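Local coordinates for protein post-proline cleaving enzyme (Rickettsia typhi, PDB 4HVT) that probably cleaves oligopeptides on the carboxyl side of proline as a serine peptidase of the prolyl oligopeptidase family, at residues A[475-480]-A[557-562]; A[570-575]-A[584-589]; A[541-546]-A[577-582]. All coordinates share one frame; numbering follows the deposited sequence.

Contact 1: A[475-480]-A[557-562]; sequences DGKNPT and PEYLGI
A parallel bridge between T480 and L560 starts the pairing of strands 480-483 and 560-565 in the alpha/beta-hydrolase sheet, the CA atoms of T480 and L560 lying 5.0 Å apart. Two backbone bonds define the parallel register. T480 N donates to Y559 O at 2.9 Å, and G561 N donates to T480 O at 2.8 Å with an N-H...O angle of 170°, so T480 reaches the residues before and after L560, as a parallel bridge requires. On the shared face of the sheet, T480 CG2 meets L560 CD1 at 3.8 Å. The threonine hydroxyl turns back on its own chain instead, T480 OG1 donating to N478 O from above the carbonyl plane.

Ahead of the bridge, the ring of Y559 packs against the backbone of the incoming loop. K477 CA stands over the ring face, 4.0 Å from the centroid and 14° off the normal, a CH-pi contact; K477 O lies over a face too, displaced toward the rim and 3.5 Å from Y559 CD1. Y559 CG sits anti to its carbonyl carbon (chi1 -72°), which carries the ring out along the loop, while P479 CG touches Y559 CD1 at 4.2 Å. The loop's bend is held by an Asx turn, in which D475 OD1 accepts from K477 N.

N478 ND2 is shared between K473 O and I554 O, and N478 O also accepts from T555 OG1; with bonds from G476 to N553 and S556, these tie the loop to the connection that follows helix 536-551. In the sheet, strand 480-483 runs between strands 510-514 and 560-565: T480 packs on V510 and V512, and L560 pairs with G584 just before strand 585-589.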
loop_
_atom_site.group_PDB
_atom_site.type_symbol
_atom_site.label_atom_id
_atom_site.label_comp_id
_atom_site.label_asym_id
_atom_site.label_seq_id
_atom_site.Cartn_x
_atom_site.Cartn_y
_atom_site.Cartn_z
ATOM N N ASP A 475 -22.067 -27.594 -1.602
ATOM C CA ASP A 475 -23.515 -27.671 -1.537
ATOM C C ASP A 475 -24.118 -26.266 -1.470
ATOM O O ASP A 475 -25.283 -26.128 -1.182
ATOM C CB ASP A 475 -23.952 -28.467 -0.302
ATOM C CG ASP A 475 -23.535 -27.811 1.025
ATOM O OD1 ASP A 475 -22.863 -26.738 1.022
ATOM O OD2 ASP A 475 -23.909 -28.354 2.090
ATOM N N GLY A 476 -23.299 -25.241 -1.733
ATOM C CA GLY A 476 -23.743 -23.850 -1.795
ATOM C C GLY A 476 -23.942 -23.167 -0.453
ATOM O O GLY A 476 -24.420 -22.030 -0.398
ATOM N N LYS A 477 -23.547 -23.817 0.626
ATOM C CA LYS A 477 -23.807 -23.301 1.956
ATOM C C LYS A 477 -22.538 -22.877 2.697
ATOM O O LYS A 477 -22.586 -22.708 3.906
ATOM C CB LYS A 477 -24.567 -24.356 2.768
ATOM C CG LYS A 477 -25.865 -24.722 2.086
ATOM C CD LYS A 477 -26.851 -25.412 3.020
ATOM C CE LYS A 477 -28.203 -25.420 2.344
ATOM N NZ LYS A 477 -28.146 -26.327 1.154
ATOM N N ASN A 478 -21.406 -22.689 1.995
ATOM C CA ASN A 478 -20.208 -22.271 2.675
ATOM C C ASN A 478 -20.118 -20.746 2.813
ATOM O O ASN A 478 -20.170 -20.025 1.819
ATOM C CB ASN A 478 -18.952 -22.784 1.974
ATOM C CG ASN A 478 -18.966 -24.287 1.864
ATOM O OD1 ASN A 478 -18.924 -24.960 2.893
ATOM N ND2 ASN A 478 -19.167 -24.810 0.646
ATOM N N PRO A 479 -20.000 -20.266 4.054
ATOM C CA PRO A 479 -19.742 -18.847 4.240
ATOM C C PRO A 479 -18.456 -18.470 3.496
ATOM O O PRO A 479 -17.408 -19.071 3.714
ATOM C CB PRO A 479 -19.587 -18.710 5.770
ATOM C CG PRO A 479 -20.282 -19.894 6.311
ATOM C CD PRO A 479 -19.960 -20.991 5.336
ATOM N N THR A 480 -18.532 -17.438 2.638
ATOM C CA THR A 480 -17.484 -17.149 1.680
ATOM C C THR A 480 -17.227 -15.665 1.734
ATOM O O THR A 480 -18.181 -14.881 1.781
ATOM C CB THR A 480 -17.907 -17.584 0.262
ATOM O OG1 THR A 480 -18.108 -19.000 0.257
ATOM C CG2 THR A 480 -16.896 -17.184 -0.818
ATOM N N PRO A 557 -25.920 -16.607 -2.548
ATOM C CA PRO A 557 -25.983 -15.207 -2.127
ATOM C C PRO A 557 -26.093 -14.995 -0.629
ATOM O O PRO A 557 -25.420 -14.129 -0.069
ATOM C CB PRO A 557 -27.249 -14.702 -2.819
ATOM C CG PRO A 557 -27.245 -15.457 -4.091
ATOM C CD PRO A 557 -26.792 -16.844 -3.710
ATOM N N GLU A 558 -26.861 -15.844 0.020
ATOM C CA GLU A 558 -27.059 -15.748 1.460
ATOM C C GLU A 558 -25.807 -15.957 2.290
ATOM O O GLU A 558 -25.745 -15.468 3.429
ATOM C CB GLU A 558 -28.169 -16.741 1.866
ATOM C CG GLU A 558 -28.027 -17.505 3.161
ATOM C CD GLU A 558 -29.202 -18.451 3.361
ATOM O OE1 GLU A 558 -30.095 -18.437 2.496
ATOM O OE2 GLU A 558 -29.244 -19.205 4.345
ATOM N N TYR A 559 -24.819 -16.651 1.704
ATOM C CA TYR A 559 -23.617 -17.015 2.388
ATOM C C TYR A 559 -22.400 -16.238 1.843
ATOM O O TYR A 559 -21.290 -16.487 2.312
ATOM C CB TYR A 559 -23.379 -18.530 2.265
ATOM C CG TYR A 559 -24.347 -19.350 3.086
ATOM C CD1 TYR A 559 -24.059 -19.609 4.406
ATOM C CD2 TYR A 559 -25.528 -19.832 2.561
ATOM C CE1 TYR A 559 -24.882 -20.337 5.184
ATOM C CE2 TYR A 559 -26.399 -20.565 3.350
ATOM C CZ TYR A 559 -26.043 -20.797 4.673
ATOM O OH TYR A 559 -26.803 -21.525 5.532
ATOM N N LEU A 560 -22.633 -15.351 0.860
ATOM C CA LEU A 560 -21.540 -14.664 0.149
ATOM C C LEU A 560 -21.343 -13.246 0.656
ATOM O O LEU A 560 -22.212 -12.355 0.487
ATOM C CB LEU A 560 -21.762 -14.682 -1.372
ATOM C CG LEU A 560 -20.692 -13.936 -2.164
ATOM C CD1 LEU A 560 -19.272 -14.464 -1.856
ATOM C CD2 LEU A 560 -21.009 -13.938 -3.665
ATOM N N GLY A 561 -20.163 -13.001 1.235
ATOM C CA GLY A 561 -19.812 -11.644 1.633
ATOM C C GLY A 561 -18.659 -11.104 0.811
ATOM O O GLY A 561 -17.866 -11.850 0.252
ATOM N N ILE A 562 -18.678 -9.786 0.655
ATOM C CA ILE A 562 -17.713 -9.121 -0.160
ATOM C C ILE A 562 -17.070 -8.010 0.666
ATOM O O ILE A 562 -17.714 -7.421 1.521
ATOM C CB ILE A 562 -18.298 -8.555 -1.474
ATOM C CG1 ILE A 562 -19.470 -7.612 -1.214
ATOM C CG2 ILE A 562 -18.690 -9.689 -2.413
ATOM C CD1 ILE A 562 -19.889 -6.857 -2.487
#

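Contact 2: A[570-575]-A[584-589]; sequences LLVSVA and GAVACE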
loop_
_atom_site.group_PDB
_atom_site.type_symbol
_atom_site.label_atom_id
_atom_site.label_comp_id
_atom_site.label_asym_id
_atom_site.label_seq_id
_atom_site.Cartn_x
_atom_site.Cartn_y
_atom_site.Cartn_z
ATOM N N LEU A 570 -15.222 1.611 -3.182
ATOM C CA LEU A 570 -16.088 1.886 -4.365
ATOM C C LEU A 570 -16.608 0.630 -5.036
ATOM O O LEU A 570 -17.803 0.471 -5.280
ATOM C CB LEU A 570 -15.360 2.795 -5.383
ATOM C CG LEU A 570 -16.053 3.106 -6.674
ATOM C CD1 LEU A 570 -17.387 3.796 -6.418
ATOM C CD2 LEU A 570 -15.176 3.886 -7.648
ATOM N N LEU A 571 -15.687 -0.301 -5.284
ATOM C CA LEU A 571 -16.000 -1.573 -5.886
ATOM C C LEU A 571 -17.203 -2.216 -5.178
ATOM O O LEU A 571 -18.160 -2.580 -5.804
ATOM C CB LEU A 571 -14.813 -2.491 -5.840
ATOM C CG LEU A 571 -15.097 -3.967 -6.201
ATOM C CD1 LEU A 571 -15.568 -4.089 -7.637
ATOM C CD2 LEU A 571 -13.862 -4.804 -5.948
ATOM N N VAL A 572 -17.126 -2.343 -3.863
ATOM C CA VAL A 572 -18.120 -3.134 -3.158
ATOM C C VAL A 572 -19.433 -2.372 -2.926
ATOM O O VAL A 572 -20.464 -2.985 -2.838
ATOM C CB VAL A 572 -17.612 -3.782 -1.842
ATOM C CG1 VAL A 572 -16.488 -4.758 -2.074
ATOM C CG2 VAL A 572 -17.320 -2.769 -0.760
ATOM N N SER A 573 -19.387 -1.045 -2.842
ATOM C CA SER A 573 -20.583 -0.252 -2.813
ATOM C C SER A 573 -21.286 -0.202 -4.163
ATOM O O SER A 573 -22.521 -0.150 -4.191
ATOM C CB SER A 573 -20.327 1.123 -2.255
ATOM O OG SER A 573 -19.383 1.866 -3.015
ATOM N N VAL A 574 -20.539 -0.174 -5.273
ATOM C CA VAL A 574 -21.122 -0.415 -6.588
ATOM C C VAL A 574 -21.745 -1.826 -6.693
ATOM O O VAL A 574 -22.873 -1.980 -7.180
ATOM C CB VAL A 574 -20.134 -0.221 -7.723
ATOM C CG1 VAL A 574 -20.770 -0.694 -9.025
ATOM C CG2 VAL A 574 -19.671 1.222 -7.782
ATOM N N ALA A 575 -21.017 -2.842 -6.256
ATOM C CA ALA A 575 -21.472 -4.214 -6.373
ATOM C C ALA A 575 -22.826 -4.369 -5.685
ATOM O O ALA A 575 -23.762 -4.990 -6.203
ATOM C CB ALA A 575 -20.455 -5.189 -5.795
ATOM N N GLY A 584 -24.752 -11.444 0.415
ATOM C CA GLY A 584 -25.381 -11.531 1.736
ATOM C C GLY A 584 -24.810 -10.576 2.787
ATOM O O GLY A 584 -25.457 -10.324 3.818
ATOM N N ALA A 585 -23.605 -10.066 2.556
ATOM C CA ALA A 585 -22.949 -9.115 3.454
ATOM C C ALA A 585 -21.810 -8.361 2.722
ATOM O O ALA A 585 -21.222 -8.836 1.731
ATOM C CB ALA A 585 -22.386 -9.805 4.689
ATOM N N VAL A 586 -21.628 -7.149 3.174
ATOM C CA VAL A 586 -20.650 -6.250 2.595
ATOM C C VAL A 586 -19.858 -5.510 3.687
ATOM O O VAL A 586 -20.427 -5.043 4.664
ATOM C CB VAL A 586 -21.334 -5.193 1.731
ATOM C CG1 VAL A 586 -20.303 -4.328 1.030
ATOM C CG2 VAL A 586 -22.253 -5.785 0.661
ATOM N N ALA A 587 -18.548 -5.373 3.497
ATOM C CA ALA A 587 -17.729 -4.439 4.286
ATOM C C ALA A 587 -17.077 -3.431 3.330
ATOM O O ALA A 587 -16.365 -3.802 2.424
ATOM C CB ALA A 587 -16.716 -5.181 5.133
ATOM N N CYS A 588 -17.478 -2.169 3.492
ATOM C CA CYS A 588 -17.072 -1.033 2.705
ATOM C C CYS A 588 -16.138 -0.215 3.585
ATOM O O CYS A 588 -16.578 0.551 4.462
ATOM C CB CYS A 588 -18.321 -0.281 2.361
ATOM S SG CYS A 588 -18.051 1.116 1.263
ATOM N N GLU A 589 -14.841 -0.401 3.381
ATOM C CA GLU A 589 -13.868 0.096 4.335
ATOM C C GLU A 589 -13.156 1.335 3.796
ATOM O O GLU A 589 -12.713 1.318 2.635
ATOM C CB GLU A 589 -12.824 -0.973 4.605
ATOM C CG GLU A 589 -13.406 -2.298 5.004
ATOM C CD GLU A 589 -12.338 -3.321 5.265
ATOM O OE1 GLU A 589 -11.609 -3.201 6.289
ATOM O OE2 GLU A 589 -12.228 -4.258 4.423
#
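V572 of helix 567-578 packs onto strand 585-589 in a beta-alpha-beta unit whose first strand is 560-565. The local helix and strand axes approach to 7.7 Å at 143° between their N-to-C directions, so the helix runs back roughly antiparallel to the strand. From V572, CB points toward the strand and lies 4.0 Å from V586 CG1. V572 CG2 carries most of the contact, 3.8 Å from V586 CG1. The nearest approach is V572 CG2 to A587 O, 3.5 Å. Farther along, V572 CG2 meets C588 CB at 4.1 Å. With chi1 at -62°, CG2 falls between the backbone N and the carbonyl carbon, the placement that directs this methyl at the strand. V572 and V586 lie alongside one another, pointing opposite ways. Next in the helix, S573 CB approaches C588 SG at 4.2 Å, while S573 OG turns back to the helix, where G569 O is its stronger acceptor and L570 O is also near. V572 also touches the probable nucleophile elbow. No hydrogen bond crosses between helix and strand, and all five touching residues are buried; their association therefore rests on van der Waals contacts of methyl, methylene and sulfur, and of one methyl against the backbone carbonyl of A587.

Contact 3: A[541-546]-A[577-582]; sequences DFFAVS and TQRPEL
F543, on helix 536-551, meets the C-terminal end of helix 567-578 and the turn after it, two elements of the alpha/beta-hydrolase fold that lie side by side. Along segment 577-582, Q578 comes first. Its OE1 reaches the edge of the F543 ring, in the ring plane and 3.3 Å from CE2 of F543; Q578 NE2 is hydrogen-bonded to Q536 OE1, which helps fix the amide's rotation. R579 follows, the first residue to leave helical backbone angles. Its CG lies over the ring face, 3.6 Å from the F543 centroid and 17° off the normal, a CH-pi contact. Bends at chi2 and chi3 carry the guanidinium back over the same ring toward F543 CB, its plane 49° from the ring's, with R579 NH1 4.0 Å from F543 CB. R579 CZ nevertheless remains 5.3 Å from the F543 centroid, at most a weak cation-pi attraction. Two carboxylates hold the guanidinium: E547, farther along helix 536-551, at NH2 and E581 at NE. In the R579-E581 salt bridge, NE to OE2 measures 2.8 Å at an N-H...O angle of 175°, the acceptor being met on its syn side. L582 closes the segment, with CD1 at 4.1 Å from F543 CD1 and 4.2 Å from S546 CB; the same L582 methyl lies over one face of the R579 guanidinium, offset toward its rim.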
loop_
_atom_site.group_PDB
_atom_site.type_symbol
_atom_site.label_atom_id
_atom_site.label_comp_id
_atom_site.label_asym_id
_atom_site.label_seq_id
_atom_site.Cartn_x
_atom_site.Cartn_y
_atom_site.Cartn_z
ATOM N N ASP A 541 -16.132 -7.792 -13.973
ATOM C CA ASP A 541 -15.192 -8.884 -13.645
ATOM C C ASP A 541 -15.515 -9.457 -12.279
ATOM O O ASP A 541 -15.493 -10.649 -12.051
ATOM C CB ASP A 541 -13.768 -8.381 -13.656
ATOM C CG ASP A 541 -13.258 -8.113 -15.062
ATOM O OD1 ASP A 541 -13.992 -8.455 -15.999
ATOM O OD2 ASP A 541 -12.139 -7.537 -15.226
ATOM N N PHE A 542 -15.824 -8.570 -11.360
ATOM C CA PHE A 542 -16.125 -8.983 -10.000
ATOM C C PHE A 542 -17.433 -9.817 -10.000
ATOM O O PHE A 542 -17.502 -10.829 -9.369
ATOM C CB PHE A 542 -16.281 -7.728 -9.146
ATOM C CG PHE A 542 -16.297 -7.994 -7.668
ATOM C CD1 PHE A 542 -15.163 -8.444 -7.005
ATOM C CD2 PHE A 542 -17.420 -7.739 -6.931
ATOM C CE1 PHE A 542 -15.157 -8.659 -5.648
ATOM C CE2 PHE A 542 -17.439 -8.020 -5.558
ATOM C CZ PHE A 542 -16.309 -8.451 -4.926
ATOM N N PHE A 543 -18.448 -9.386 -10.733
ATOM C CA PHE A 543 -19.700 -10.170 -10.841
ATOM C C PHE A 543 -19.447 -11.562 -11.470
ATOM O O PHE A 543 -20.035 -12.580 -11.051
ATOM C CB PHE A 543 -20.777 -9.427 -11.651
ATOM C CG PHE A 543 -21.132 -8.075 -11.114
ATOM C CD1 PHE A 543 -21.288 -7.856 -9.748
ATOM C CD2 PHE A 543 -21.288 -7.000 -11.980
ATOM C CE1 PHE A 543 -21.627 -6.633 -9.266
ATOM C CE2 PHE A 543 -21.641 -5.762 -11.497
ATOM C CZ PHE A 543 -21.776 -5.552 -10.144
ATOM N N ALA A 544 -18.610 -11.600 -12.509
ATOM C CA ALA A 544 -18.242 -12.866 -13.168
ATOM C C ALA A 544 -17.672 -13.880 -12.162
ATOM O O ALA A 544 -18.036 -15.015 -12.183
ATOM C CB ALA A 544 -17.267 -12.621 -14.300
ATOM N N VAL A 545 -16.770 -13.438 -11.307
ATOM C CA VAL A 545 -16.273 -14.291 -10.245
ATOM C C VAL A 545 -17.377 -14.664 -9.220
ATOM O O VAL A 545 -17.514 -15.852 -8.847
ATOM C CB VAL A 545 -15.028 -13.640 -9.587
ATOM C CG1 VAL A 545 -14.577 -14.484 -8.436
ATOM C CG2 VAL A 545 -13.894 -13.508 -10.596
ATOM N N SER A 546 -18.168 -13.690 -8.786
ATOM C CA SER A 546 -19.237 -13.928 -7.805
ATOM C C SER A 546 -20.191 -15.027 -8.343
ATOM O O SER A 546 -20.504 -16.002 -7.660
ATOM C CB SER A 546 -19.992 -12.617 -7.502
ATOM O OG SER A 546 -19.155 -11.638 -6.888
ATOM N N THR A 577 -25.019 -2.160 -4.801
ATOM C CA THR A 577 -26.099 -1.372 -5.350
ATOM C C THR A 577 -26.529 -1.849 -6.771
ATOM O O THR A 577 -27.690 -1.778 -7.100
ATOM C CB THR A 577 -25.823 0.158 -5.319
ATOM O OG1 THR A 577 -24.598 0.460 -6.005
ATOM C CG2 THR A 577 -25.730 0.680 -3.843
ATOM N N GLN A 578 -25.626 -2.306 -7.627
ATOM C CA GLN A 578 -26.034 -2.904 -8.927
ATOM C C GLN A 578 -26.585 -4.287 -8.877
ATOM O O GLN A 578 -27.495 -4.656 -9.671
ATOM C CB GLN A 578 -24.827 -2.923 -9.862
ATOM C CG GLN A 578 -24.470 -1.602 -10.346
ATOM C CD GLN A 578 -23.399 -1.630 -11.418
ATOM O OE1 GLN A 578 -22.782 -2.644 -11.663
ATOM N NE2 GLN A 578 -23.220 -0.521 -12.077
ATOM N N ARG A 579 -26.062 -5.092 -7.954
ATOM C CA ARG A 579 -26.379 -6.502 -7.913
ATOM C C ARG A 579 -26.672 -6.999 -6.479
ATOM O O ARG A 579 -26.044 -7.967 -5.971
ATOM C CB ARG A 579 -25.260 -7.292 -8.585
ATOM C CG ARG A 579 -25.026 -6.992 -10.050
ATOM C CD ARG A 579 -26.167 -7.452 -10.962
ATOM N NE ARG A 579 -26.398 -8.874 -10.948
ATOM C CZ ARG A 579 -25.710 -9.790 -11.626
ATOM N NH1 ARG A 579 -24.667 -9.447 -12.401
ATOM N NH2 ARG A 579 -26.045 -11.076 -11.476
ATOM N N PRO A 580 -27.620 -6.339 -5.801
ATOM C CA PRO A 580 -27.837 -6.638 -4.396
ATOM C C PRO A 580 -28.174 -8.129 -4.148
ATOM O O PRO A 580 -27.812 -8.713 -3.096
ATOM C CB PRO A 580 -29.014 -5.745 -4.031
ATOM C CG PRO A 580 -29.700 -5.375 -5.336
ATOM C CD PRO A 580 -28.550 -5.292 -6.308
ATOM N N GLU A 581 -28.801 -8.752 -5.138
ATOM C CA GLU A 581 -29.256 -10.115 -5.016
ATOM C C GLU A 581 -28.159 -11.180 -5.041
ATOM O O GLU A 581 -28.429 -12.359 -4.770
ATOM C CB GLU A 581 -30.276 -10.403 -6.126
ATOM C CG GLU A 581 -29.659 -10.689 -7.511
ATOM C CD GLU A 581 -29.175 -9.467 -8.292
ATOM O OE1 GLU A 581 -29.390 -8.303 -7.897
ATOM O OE2 GLU A 581 -28.587 -9.683 -9.368
ATOM N N LEU A 582 -26.936 -10.781 -5.384
ATOM C CA LEU A 582 -25.795 -11.695 -5.422
ATOM C C LEU A 582 -25.132 -11.912 -4.066
ATOM O O LEU A 582 -24.344 -12.890 -3.904
ATOM C CB LEU A 582 -24.747 -11.168 -6.388
ATOM C CG LEU A 582 -24.951 -11.395 -7.882
ATOM C CD1 LEU A 582 -23.701 -10.952 -8.582
ATOM C CD2 LEU A 582 -25.276 -12.824 -8.264
#

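In the fold
All three contacts lie in the alpha/beta-hydrolase part of the chain, with centres about 15 Å (contacts 1 and 2), 13 Å (1 and 3) and 10 Å (2 and 3) apart. Both segments of contact 1 precede contact 2 in the chain, while contact 3 interleaves with each. Strands 560-565 and 585-589, from contacts 1 and 2, are neighbours in the eight-stranded mixed sheet; contacts 2 and 3 share helix 567-578. Between them, I562 packs on A575 and F542, and A575 on F543. Together they join the strand and helix on either side of the probable nucleophile elbow at S566 to the adjacent strands and helix.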